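Local coordinates for protein gamma-hexachlorocyclohexane dehydrochlorinase (Sphingomonas paucimobilis, PDB 3A76) that detoxifies the pollutant lindane (gamma-hexachlorocyclohexane) by two successive dehydrochlorinations, giving 1,3,4,6-tetrachloro-1,4-cyclohexadiene, at residues B[43-48]-B[91-96]; B[62-67]-B[149-154]; B[86-91]-B[118-123]; B[124-129]-B[162-167]. All coordinates share one frame; numbering follows the deposited sequence.

Contact 1 (B[43-48]-B[91-96])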
# COMPACT_ATOMS: atom_id res chain seq x y z
N ALA B 43 3.58 -13.40 -6.46
CA ALA B 43 3.68 -14.78 -6.93
C ALA B 43 2.32 -15.44 -6.92
O ALA B 43 2.00 -16.23 -7.81
CB ALA B 43 4.67 -15.57 -6.09
N VAL B 44 1.50 -15.10 -5.93
CA VAL B 44 0.15 -15.63 -5.85
C VAL B 44 -0.74 -15.03 -6.96
O VAL B 44 -1.51 -15.74 -7.61
CB VAL B 44 -0.48 -15.38 -4.46
CG1 VAL B 44 -1.99 -15.55 -4.53
CG2 VAL B 44 0.13 -16.31 -3.41
N ASP B 45 -0.62 -13.72 -7.14
CA ASP B 45 -1.51 -12.95 -8.01
C ASP B 45 -1.13 -13.15 -9.47
O ASP B 45 -2.00 -13.26 -10.32
CB ASP B 45 -1.41 -11.46 -7.69
CG ASP B 45 -1.91 -11.11 -6.29
OD1 ASP B 45 -2.74 -11.85 -5.74
OD2 ASP B 45 -1.46 -10.07 -5.76
N LYS B 46 0.18 -13.14 -9.74
CA LYS B 46 0.70 -13.33 -11.09
C LYS B 46 0.95 -14.81 -11.43
O LYS B 46 1.32 -15.12 -12.55
CB LYS B 46 1.97 -12.49 -11.31
CG LYS B 46 1.71 -11.01 -11.64
CD LYS B 46 0.86 -10.31 -10.57
CE LYS B 46 1.02 -8.81 -10.69
NZ LYS B 46 0.05 -8.14 -9.81
N ARG B 47 0.69 -15.70 -10.47
CA ARG B 47 0.77 -17.17 -10.64
C ARG B 47 2.14 -17.62 -11.06
O ARG B 47 2.31 -18.32 -12.05
CB ARG B 47 -0.36 -17.71 -11.52
CG ARG B 47 -1.70 -17.31 -10.96
CD ARG B 47 -2.87 -18.04 -11.55
NE ARG B 47 -4.10 -17.54 -10.94
CZ ARG B 47 -5.27 -18.18 -10.98
NH1 ARG B 47 -6.34 -17.66 -10.39
NH2 ARG B 47 -5.36 -19.34 -11.61
N GLN B 48 3.12 -17.18 -10.27
CA GLN B 48 4.53 -17.39 -10.54
C GLN B 48 5.08 -18.39 -9.54
O GLN B 48 5.35 -18.05 -8.38
CB GLN B 48 5.28 -16.05 -10.53
CG GLN B 48 4.82 -15.14 -11.65
CD GLN B 48 5.43 -13.75 -11.64
OE1 GLN B 48 5.24 -13.00 -12.59
NE2 GLN B 48 6.16 -13.40 -10.59
N CYS B 91 -7.08 -12.74 -8.89
CA CYS B 91 -7.19 -11.95 -7.69
C CYS B 91 -6.03 -10.98 -7.66
O CYS B 91 -5.05 -11.16 -8.39
CB CYS B 91 -7.17 -12.84 -6.44
SG CYS B 91 -5.69 -13.79 -6.32
N ILE B 92 -6.13 -9.98 -6.79
CA ILE B 92 -5.00 -9.10 -6.55
C ILE B 92 -4.87 -8.76 -5.06
O ILE B 92 -5.84 -8.35 -4.44
CB ILE B 92 -5.08 -7.83 -7.47
CG1 ILE B 92 -3.78 -7.04 -7.41
CG2 ILE B 92 -6.37 -6.99 -7.21
CD1 ILE B 92 -3.77 -6.12 -6.35
N HIS B 93 -3.66 -8.93 -4.51
CA HIS B 93 -3.33 -8.58 -3.12
C HIS B 93 -2.62 -7.22 -3.01
O HIS B 93 -1.54 -7.03 -3.58
CB HIS B 93 -2.37 -9.62 -2.53
CG HIS B 93 -2.98 -10.96 -2.29
ND1 HIS B 93 -3.17 -11.88 -3.30
CD2 HIS B 93 -3.40 -11.55 -1.15
CE1 HIS B 93 -3.70 -12.98 -2.79
NE2 HIS B 93 -3.85 -12.81 -1.49
N TYR B 94 -3.21 -6.29 -2.27
CA TYR B 94 -2.53 -5.03 -1.94
C TYR B 94 -2.00 -5.06 -0.49
O TYR B 94 -2.75 -4.88 0.45
CB TYR B 94 -3.46 -3.81 -2.12
CG TYR B 94 -4.05 -3.63 -3.50
CD1 TYR B 94 -3.30 -3.06 -4.53
CD2 TYR B 94 -5.38 -3.97 -3.77
CE1 TYR B 94 -3.83 -2.87 -5.80
CE2 TYR B 94 -5.92 -3.79 -5.05
CZ TYR B 94 -5.14 -3.23 -6.06
OH TYR B 94 -5.67 -3.02 -7.32
N GLY B 95 -0.70 -5.28 -0.36
CA GLY B 95 0.00 -5.32 0.90
C GLY B 95 0.56 -3.98 1.33
O GLY B 95 1.28 -3.32 0.58
N THR B 96 0.20 -3.61 2.56
CA THR B 96 0.54 -2.33 3.16
C THR B 96 0.90 -2.56 4.65
O THR B 96 0.67 -3.68 5.19
CB THR B 96 -0.68 -1.34 3.14
OG1 THR B 96 -1.71 -1.85 3.98
CG2 THR B 96 -1.27 -1.17 1.76
O HOH W 1 -4.53 -13.65 -10.39
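The carboxylate of D45 meets the imidazole of H93 edge-on, the two planes only 20° apart. H93 ND1 donates to D45 OD1 over a very short 2.5 Å, with the N-H pointing almost straight at the oxygen (166°). The other oxygen, D45 OD2, accepts the backbone N of H93 at 2.8 Å, approached from above the carboxylate plane. Ring and main chain of one residue thus hold both oxygens and fix the rotation of the carboxylate, a task that suits the short, stiff side chain of aspartate. In D45, chi1 of -65° sets CG opposite the carbonyl carbon, and from there the carboxylate reaches the strand. V44, one residue earlier, brings CG1 obliquely to within 3.5 Å of H93 CE1, an apolar neighbour for the ring carbon; the imidazole also touches a bound spermidine. C91 SG lies 3.6 Å from D45 OD1. A water ties the backbones together, donating to D45 O at 2.6 Å and accepting from C91 N at 3.1 Å. Next to D45, K46 NZ forms a salt bridge with D113 of a second subunit. This His-carboxylate pair, where helix 22-45 packs on the curved sheet of the SnoaL-like fold, is the inferred active site, with H93 the probable proton acceptor.

Contact 2 (B[62-67]-B[149-154]). With SPD (spermidine), chain F.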
# COMPACT_ATOMS: atom_id res chain seq x y z
N TRP B 62 3.36 -22.02 6.39
CA TRP B 62 2.37 -21.08 5.88
C TRP B 62 0.97 -21.53 6.25
O TRP B 62 0.49 -22.55 5.77
CB TRP B 62 2.55 -20.88 4.36
CG TRP B 62 1.61 -19.89 3.67
CD1 TRP B 62 0.88 -18.89 4.26
CD2 TRP B 62 1.34 -19.80 2.26
NE1 TRP B 62 0.16 -18.21 3.31
CE2 TRP B 62 0.42 -18.74 2.08
CE3 TRP B 62 1.78 -20.51 1.14
CZ2 TRP B 62 -0.07 -18.38 0.81
CZ3 TRP B 62 1.30 -20.15 -0.12
CH2 TRP B 62 0.38 -19.10 -0.27
N THR B 63 0.33 -20.76 7.12
CA THR B 63 -1.02 -21.06 7.55
C THR B 63 -1.97 -19.98 7.04
O THR B 63 -1.66 -18.78 7.08
CB THR B 63 -1.12 -21.15 9.09
OG1 THR B 63 -0.22 -22.17 9.57
CG2 THR B 63 -2.53 -21.47 9.53
N ILE B 64 -3.13 -20.42 6.56
CA ILE B 64 -4.24 -19.54 6.30
C ILE B 64 -5.41 -20.11 7.10
O ILE B 64 -5.87 -21.24 6.86
CB ILE B 64 -4.56 -19.44 4.78
CG1 ILE B 64 -3.39 -18.77 4.02
CG2 ILE B 64 -5.86 -18.68 4.56
CD1 ILE B 64 -3.48 -18.84 2.46
N GLU B 65 -5.88 -19.33 8.07
CA GLU B 65 -7.01 -19.75 8.89
C GLU B 65 -8.21 -20.09 8.01
O GLU B 65 -8.55 -19.32 7.11
CB GLU B 65 -7.37 -18.68 9.91
CG GLU B 65 -6.50 -18.67 11.13
CD GLU B 65 -6.69 -17.43 11.99
OE1 GLU B 65 -5.68 -16.72 12.19
OE2 GLU B 65 -7.82 -17.15 12.45
N GLY B 66 -8.82 -21.24 8.25
CA GLY B 66 -9.95 -21.70 7.46
C GLY B 66 -9.54 -22.44 6.20
O GLY B 66 -10.40 -22.94 5.47
N ILE B 67 -8.23 -22.50 5.95
CA ILE B 67 -7.67 -23.15 4.75
C ILE B 67 -6.66 -24.25 5.09
O ILE B 67 -6.66 -25.32 4.48
CB ILE B 67 -7.00 -22.11 3.79
CG1 ILE B 67 -8.05 -21.19 3.16
CG2 ILE B 67 -6.12 -22.80 2.72
CD1 ILE B 67 -9.21 -21.89 2.52
N ARG B 149 4.23 -17.70 8.38
CA ARG B 149 3.22 -16.72 8.04
C ARG B 149 1.90 -17.25 8.55
O ARG B 149 1.52 -18.37 8.23
CB ARG B 149 3.11 -16.47 6.52
CG ARG B 149 1.77 -15.82 6.09
CD ARG B 149 1.86 -14.97 4.82
NE ARG B 149 2.52 -13.69 5.05
CZ ARG B 149 2.67 -12.71 4.16
NH1 ARG B 149 3.31 -11.61 4.52
NH2 ARG B 149 2.21 -12.82 2.91
N ASN B 150 1.21 -16.44 9.35
CA ASN B 150 -0.21 -16.67 9.60
C ASN B 150 -1.04 -15.58 8.90
O ASN B 150 -0.74 -14.38 9.00
CB ASN B 150 -0.53 -16.77 11.10
CG ASN B 150 -1.99 -17.06 11.38
OD1 ASN B 150 -2.81 -16.14 11.49
ND2 ASN B 150 -2.33 -18.34 11.52
N ALA B 151 -2.06 -16.01 8.18
CA ALA B 151 -2.96 -15.12 7.50
C ALA B 151 -4.31 -15.29 8.16
O ALA B 151 -4.86 -16.38 8.19
CB ALA B 151 -3.04 -15.46 6.03
N CYS B 152 -4.83 -14.19 8.68
CA CYS B 152 -6.09 -14.19 9.39
C CYS B 152 -7.00 -13.21 8.66
O CYS B 152 -6.64 -12.04 8.51
CB CYS B 152 -5.85 -13.73 10.83
SG CYS B 152 -7.35 -13.47 11.80
N THR B 153 -8.16 -13.68 8.21
CA THR B 153 -9.05 -12.81 7.46
C THR B 153 -10.16 -12.21 8.34
O THR B 153 -10.96 -12.93 8.95
CB THR B 153 -9.60 -13.42 6.13
OG1 THR B 153 -10.83 -14.10 6.36
CG2 THR B 153 -8.60 -14.36 5.50
N ASN B 154 -10.16 -10.88 8.38
CA ASN B 154 -11.15 -10.13 9.15
C ASN B 154 -12.44 -9.80 8.38
O ASN B 154 -13.54 -9.96 8.91
CB ASN B 154 -10.46 -8.91 9.77
CG ASN B 154 -9.35 -9.34 10.75
OD1 ASN B 154 -9.57 -10.23 11.57
ND2 ASN B 154 -8.18 -8.72 10.66
N1 SPD F . -5.05 -14.30 2.19
C2 SPD F . -5.27 -15.30 1.14
C3 SPD F . -6.75 -15.64 0.96
C4 SPD F . -7.42 -16.08 2.27
C5 SPD F . -8.73 -16.82 2.02
N6 SPD F . -9.48 -17.06 3.25
C7 SPD F . -10.68 -17.89 3.26
C8 SPD F . -11.24 -18.09 4.67
C9 SPD F . -12.66 -18.64 4.65
N10 SPD F . -12.95 -19.32 5.90
O HOH W 2 -9.92 -16.09 9.96
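Chi1 of -178° in W62 and 161° in R149 set both CG atoms opposite the backbone N, so that the two side chains, already on one face of the sheet, run side by side and W62 CD1 rests 3.7 Å from R149 CG. Strands 62-64 and 149-153 form a parallel pair in the mixed SnoaL-like sheet, their axes 9° apart in direction. In the usual parallel pattern one residue bonds to both neighbours of its partner: T63 N donates to R149 O at 2.9 Å, almost straight, and T63 O accepts A151 N at 3.0 Å in a more bent bond. E65 N continues the series with A151 O at 3.1 Å. The alkyl carbons of R149 lie obliquely beside the indole while the guanidinium goes further, to a salt bridge with D135 and a cation-pi contact with F133, so a long, flexible arginine serves both apolar and charged surroundings. On the same face, the small A151 leaves room for I64, whose CG1 lies 3.9 Å from A151 CB. T63 points to the other face, where its OG1 bonds to T69 OG1 of strand 68-71. E65 ends the pairing and runs extended beside C152, its OE1 3.3 Å from C152 CB. G66 then turns with positive phi, easy for a residue without CB. Spermidine lies beside I64 and T153: I64 CG2 is 3.8 Å from its C4, and T153 CG2 reaches its nitrogen N6 at 3.6 Å.

Contact 3 (B[86-91]-B[118-123])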
# COMPACT_ATOMS: atom_id res chain seq x y z
N PRO B 86 -6.98 -22.52 -8.26
CA PRO B 86 -8.32 -22.99 -8.65
C PRO B 86 -9.50 -22.23 -8.05
O PRO B 86 -10.57 -22.22 -8.63
CB PRO B 86 -8.35 -24.45 -8.18
CG PRO B 86 -6.92 -24.84 -8.01
CD PRO B 86 -6.19 -23.59 -7.61
N MET B 87 -9.30 -21.59 -6.90
CA MET B 87 -10.37 -20.85 -6.19
C MET B 87 -10.84 -19.57 -6.92
O MET B 87 -12.02 -19.21 -6.86
CB MET B 87 -9.89 -20.49 -4.78
CG MET B 87 -10.95 -19.90 -3.86
SD MET B 87 -10.36 -19.60 -2.18
CE MET B 87 -10.58 -21.23 -1.46
N PHE B 88 -9.91 -18.91 -7.60
CA PHE B 88 -10.15 -17.60 -8.22
C PHE B 88 -9.89 -17.64 -9.73
O PHE B 88 -8.97 -18.33 -10.18
CB PHE B 88 -9.16 -16.58 -7.67
CG PHE B 88 -9.40 -16.17 -6.24
CD1 PHE B 88 -10.24 -15.10 -5.95
CD2 PHE B 88 -8.72 -16.80 -5.20
CE1 PHE B 88 -10.43 -14.69 -4.66
CE2 PHE B 88 -8.92 -16.40 -3.88
CZ PHE B 88 -9.77 -15.34 -3.61
N HIS B 89 -10.66 -16.88 -10.50
CA HIS B 89 -10.27 -16.65 -11.90
C HIS B 89 -9.02 -15.79 -11.93
O HIS B 89 -8.03 -16.12 -12.59
CB HIS B 89 -11.42 -16.04 -12.70
CG HIS B 89 -12.50 -17.02 -13.00
ND1 HIS B 89 -12.29 -18.15 -13.76
CD2 HIS B 89 -13.80 -17.06 -12.62
CE1 HIS B 89 -13.41 -18.84 -13.84
NE2 HIS B 89 -14.34 -18.20 -13.15
N GLU B 90 -9.07 -14.69 -11.19
CA GLU B 90 -7.90 -13.94 -10.80
C GLU B 90 -8.15 -13.25 -9.48
O GLU B 90 -9.28 -13.16 -8.99
CB GLU B 90 -7.43 -12.91 -11.86
CG GLU B 90 -8.40 -12.37 -12.95
CD GLU B 90 -9.85 -12.23 -12.55
OE1 GLU B 90 -10.16 -11.70 -11.48
OE2 GLU B 90 -10.71 -12.64 -13.34
N CYS B 91 -7.08 -12.74 -8.89
CA CYS B 91 -7.19 -11.95 -7.69
C CYS B 91 -6.03 -10.98 -7.66
O CYS B 91 -5.05 -11.16 -8.39
CB CYS B 91 -7.17 -12.84 -6.44
SG CYS B 91 -5.69 -13.79 -6.32
N GLY B 118 -10.81 -10.04 -5.80
CA GLY B 118 -10.75 -11.15 -6.73
C GLY B 118 -12.08 -11.63 -7.26
O GLY B 118 -13.13 -11.18 -6.81
N ASN B 119 -12.04 -12.53 -8.23
CA ASN B 119 -13.24 -13.21 -8.69
C ASN B 119 -13.15 -14.69 -8.35
O ASN B 119 -12.25 -15.37 -8.82
CB ASN B 119 -13.47 -13.04 -10.20
CG ASN B 119 -14.12 -11.72 -10.55
OD1 ASN B 119 -15.14 -11.35 -9.99
ND2 ASN B 119 -13.53 -11.01 -11.51
N LEU B 120 -14.09 -15.17 -7.55
CA LEU B 120 -14.17 -16.59 -7.23
C LEU B 120 -14.69 -17.39 -8.41
O LEU B 120 -15.69 -17.02 -9.00
CB LEU B 120 -15.10 -16.82 -6.03
CG LEU B 120 -14.65 -16.25 -4.68
CD1 LEU B 120 -15.81 -16.35 -3.70
CD2 LEU B 120 -13.39 -16.95 -4.17
N VAL B 121 -14.02 -18.48 -8.75
CA VAL B 121 -14.51 -19.38 -9.79
C VAL B 121 -15.92 -19.88 -9.45
O VAL B 121 -16.80 -19.90 -10.31
CB VAL B 121 -13.55 -20.57 -10.02
CG1 VAL B 121 -14.19 -21.61 -10.96
CG2 VAL B 121 -12.24 -20.09 -10.60
N GLU B 122 -16.11 -20.27 -8.19
CA GLU B 122 -17.41 -20.69 -7.68
C GLU B 122 -18.37 -19.51 -7.69
O GLU B 122 -18.32 -18.64 -6.82
CB GLU B 122 -17.27 -21.29 -6.26
CG GLU B 122 -18.46 -22.15 -5.78
CD GLU B 122 -18.46 -23.56 -6.37
OE1 GLU B 122 -18.73 -23.73 -7.59
OE2 GLU B 122 -18.21 -24.53 -5.61
N GLY B 123 -19.23 -19.48 -8.70
CA GLY B 123 -20.26 -18.45 -8.83
C GLY B 123 -19.78 -17.22 -9.57
O GLY B 123 -20.51 -16.23 -9.68
O HOH W 3 -14.15 -20.43 -6.28
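Three backbone hydrogen bonds join M87, H89 and E90 to residues 119-121. V121 N donates to M87 O at 2.8 Å, H89 N to N119 O also at 2.8 Å, and N119 N to E90 O at 2.9 Å. A water that donates to M87 O and accepts from E122 N extends the join into the turn. Among CH-pi contacts, V121 CG2 sits over the middle of the H89 ring, 3.6 Å from its centroid and 8° off the normal, the two side chains crossing at about a right angle. L120 CD2 covers the F88 ring nearer its rim, 4.1 Å from the centroid, and the other face of that ring receives C91 CB. This is the open end of the antiparallel hairpin of strands 88-102 and 107-120, just after helix 72-87. Here G118 lets the strands close in, its CA 3.8 Å from C91 CA; a CB on G118 would run into C91 CB and F88 CE1, so the residue without a side chain suits the place. Apolar packing adds M87 CG on L120 CD2 at 3.8 Å. The polar side-chain link is weak, N119 ND2 to E90 OE1 at 3.4 Å, with amide and carboxylate planes 85° apart. Both have other partners: N119 bonds to S126 OG and F164 O, and E90 OE1 to Y155 OH of a second subunit.

Contact 4 (B[124-129]-B[162-167]). With SPD (spermidine), chain D.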
# COMPACT_ATOMS: atom_id res chain seq x y z
N ASN B 124 -18.55 -17.28 -10.10
CA ASN B 124 -17.93 -16.12 -10.76
C ASN B 124 -18.27 -14.86 -9.97
O ASN B 124 -18.83 -13.89 -10.48
CB ASN B 124 -18.37 -16.03 -12.23
CG ASN B 124 -17.46 -15.15 -13.08
OD1 ASN B 124 -16.27 -14.97 -12.77
ND2 ASN B 124 -18.01 -14.61 -14.16
N GLN B 125 -17.95 -14.92 -8.68
CA GLN B 125 -18.34 -13.93 -7.70
C GLN B 125 -17.13 -13.09 -7.30
O GLN B 125 -16.07 -13.64 -6.98
CB GLN B 125 -18.96 -14.61 -6.48
CG GLN B 125 -19.31 -13.69 -5.33
CD GLN B 125 -20.47 -12.77 -5.65
OE1 GLN B 125 -21.64 -13.17 -5.58
NE2 GLN B 125 -20.16 -11.52 -5.98
N SER B 126 -17.31 -11.77 -7.33
CA SER B 126 -16.30 -10.81 -6.94
C SER B 126 -16.26 -10.65 -5.44
O SER B 126 -17.30 -10.46 -4.81
CB SER B 126 -16.59 -9.46 -7.59
OG SER B 126 -16.33 -9.53 -8.97
N ILE B 127 -15.07 -10.71 -4.86
CA ILE B 127 -14.93 -10.56 -3.41
C ILE B 127 -13.90 -9.55 -2.99
O ILE B 127 -12.94 -9.29 -3.70
CB ILE B 127 -14.57 -11.90 -2.66
CG1 ILE B 127 -13.56 -12.73 -3.45
CG2 ILE B 127 -15.82 -12.68 -2.32
CD1 ILE B 127 -12.85 -13.72 -2.57
N LEU B 128 -14.14 -8.98 -1.81
CA LEU B 128 -13.15 -8.22 -1.07
C LEU B 128 -12.80 -8.99 0.23
O LEU B 128 -13.68 -9.45 0.96
CB LEU B 128 -13.69 -6.81 -0.78
CG LEU B 128 -12.85 -5.76 -0.05
CD1 LEU B 128 -13.35 -4.38 -0.42
CD2 LEU B 128 -12.86 -5.97 1.49
N ILE B 129 -11.50 -9.12 0.49
CA ILE B 129 -11.01 -9.70 1.73
C ILE B 129 -10.03 -8.72 2.39
O ILE B 129 -9.17 -8.14 1.72
CB ILE B 129 -10.36 -11.11 1.48
CG1 ILE B 129 -11.44 -12.11 1.06
CG2 ILE B 129 -9.59 -11.63 2.71
CD1 ILE B 129 -10.91 -13.36 0.39
N ILE B 162 -21.89 -5.99 -8.17
CA ILE B 162 -20.57 -5.58 -8.61
C ILE B 162 -19.79 -6.79 -9.09
O ILE B 162 -19.78 -7.84 -8.45
CB ILE B 162 -19.82 -4.83 -7.47
CG1 ILE B 162 -20.56 -3.54 -7.12
CG2 ILE B 162 -18.37 -4.54 -7.86
CD1 ILE B 162 -20.31 -3.03 -5.72
N HIS B 163 -19.17 -6.64 -10.26
CA HIS B 163 -18.29 -7.65 -10.81
C HIS B 163 -17.03 -7.00 -11.40
O HIS B 163 -17.11 -6.23 -12.36
CB HIS B 163 -19.02 -8.50 -11.85
CG HIS B 163 -18.27 -9.73 -12.24
ND1 HIS B 163 -17.50 -9.81 -13.38
CD2 HIS B 163 -18.14 -10.93 -11.62
CE1 HIS B 163 -16.94 -11.00 -13.45
NE2 HIS B 163 -17.31 -11.70 -12.39
N PHE B 164 -15.88 -7.33 -10.82
CA PHE B 164 -14.60 -6.82 -11.28
C PHE B 164 -14.31 -7.41 -12.64
O PHE B 164 -14.39 -8.63 -12.83
CB PHE B 164 -13.49 -7.22 -10.31
CG PHE B 164 -13.67 -6.70 -8.89
CD1 PHE B 164 -13.67 -7.59 -7.82
CD2 PHE B 164 -13.80 -5.35 -8.63
CE1 PHE B 164 -13.82 -7.13 -6.51
CE2 PHE B 164 -13.96 -4.89 -7.33
CZ PHE B 164 -13.97 -5.79 -6.27
N ALA B 165 -13.95 -6.55 -13.60
CA ALA B 165 -13.78 -7.00 -15.00
C ALA B 165 -12.89 -6.04 -15.76
O ALA B 165 -12.82 -4.88 -15.42
CB ALA B 165 -15.13 -7.10 -15.69
N PRO B 166 -12.22 -6.53 -16.82
CA PRO B 166 -11.38 -5.61 -17.58
C PRO B 166 -12.21 -4.51 -18.27
O PRO B 166 -13.42 -4.69 -18.48
CB PRO B 166 -10.68 -6.53 -18.60
CG PRO B 166 -10.82 -7.91 -18.04
CD PRO B 166 -12.16 -7.90 -17.36
N PRO B 167 -11.58 -3.37 -18.61
CA PRO B 167 -12.29 -2.18 -19.11
C PRO B 167 -13.20 -2.40 -20.33
O PRO B 167 -14.20 -1.69 -20.48
CB PRO B 167 -11.15 -1.21 -19.46
CG PRO B 167 -9.94 -2.03 -19.55
CD PRO B 167 -10.12 -3.16 -18.59
N1 SPD D . -10.65 1.13 -22.31
C2 SPD D . -9.29 0.67 -22.06
C3 SPD D . -8.46 1.77 -21.41
C4 SPD D . -8.99 2.23 -20.06
C5 SPD D . -7.83 2.70 -19.22
N6 SPD D . -8.06 3.97 -18.57
C7 SPD D . -8.10 4.04 -17.12
C8 SPD D . -7.41 5.28 -16.58
C9 SPD D . -6.22 4.88 -15.73
N10 SPD D . -5.62 6.05 -15.11
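F164 brings CD1 obliquely to within 3.5 Å of S126 CB and carries its ring edge on toward the backbone, where CE1 lies 3.7 Å from I127 O. S126 belongs to strand 125-140 of the SnoaL-like sheet, which opens with a G1 beta bulge: N124 and Q125 together face L120. N124 takes the first bulge position with positive phi, a conformation asparagine tolerates well. The segment 162-167 has no regular structure and folds back over this strand. Its anchor is S126 OG, which accepts F164 N at 2.9 Å; chi1 of -72° sets the hydroxyl opposite its carbonyl carbon, where it meets that N-H. OG has a second partner in N119 OD1, so the buried hydroxyl of this small polar residue is bonded twice. H163 reaches back along the strand to the bulge. Its NE2 donates weakly to N124 OD1 at 3.5 Å, amide and ring being turned 70° to each other, while H163 CD2 comes within 3.2 Å of N124 O. Q125 folds over its own backbone, NE2 donating to S126 O at 3.3 Å. F164 also stacks on Y155 of a second subunit, and I162 packs on T157 there, so residues 162-164 lie at the interface with that subunit. Farther along, P167 CB touches another spermidine, 3.7 Å from its C2.

In the fold
All four contacts reach one mixed sheet. Contacts 1 and 3 share C91 and strand 88-102, with centres about 13 Å apart, and R47 of contact 1 probably bonds to F88 O of contact 3. Contacts 3 and 4, about 9 Å apart, lie on the neighbouring strands 107-120 and 125-140 and are joined through N119 and S126. Contact 2 lies about 22 Å from contact 4, yet T153 packs on I129. Along the chain, the segments of contact 1 alternate with those of contacts 2 and 3; contact 3 falls between the segments of contact 2, and contacts 1 and 3 close before contact 4 opens. Contact 2 lines the spermidine pocket, while contacts 1, 3 and 4 all touch the second subunit of the trimer.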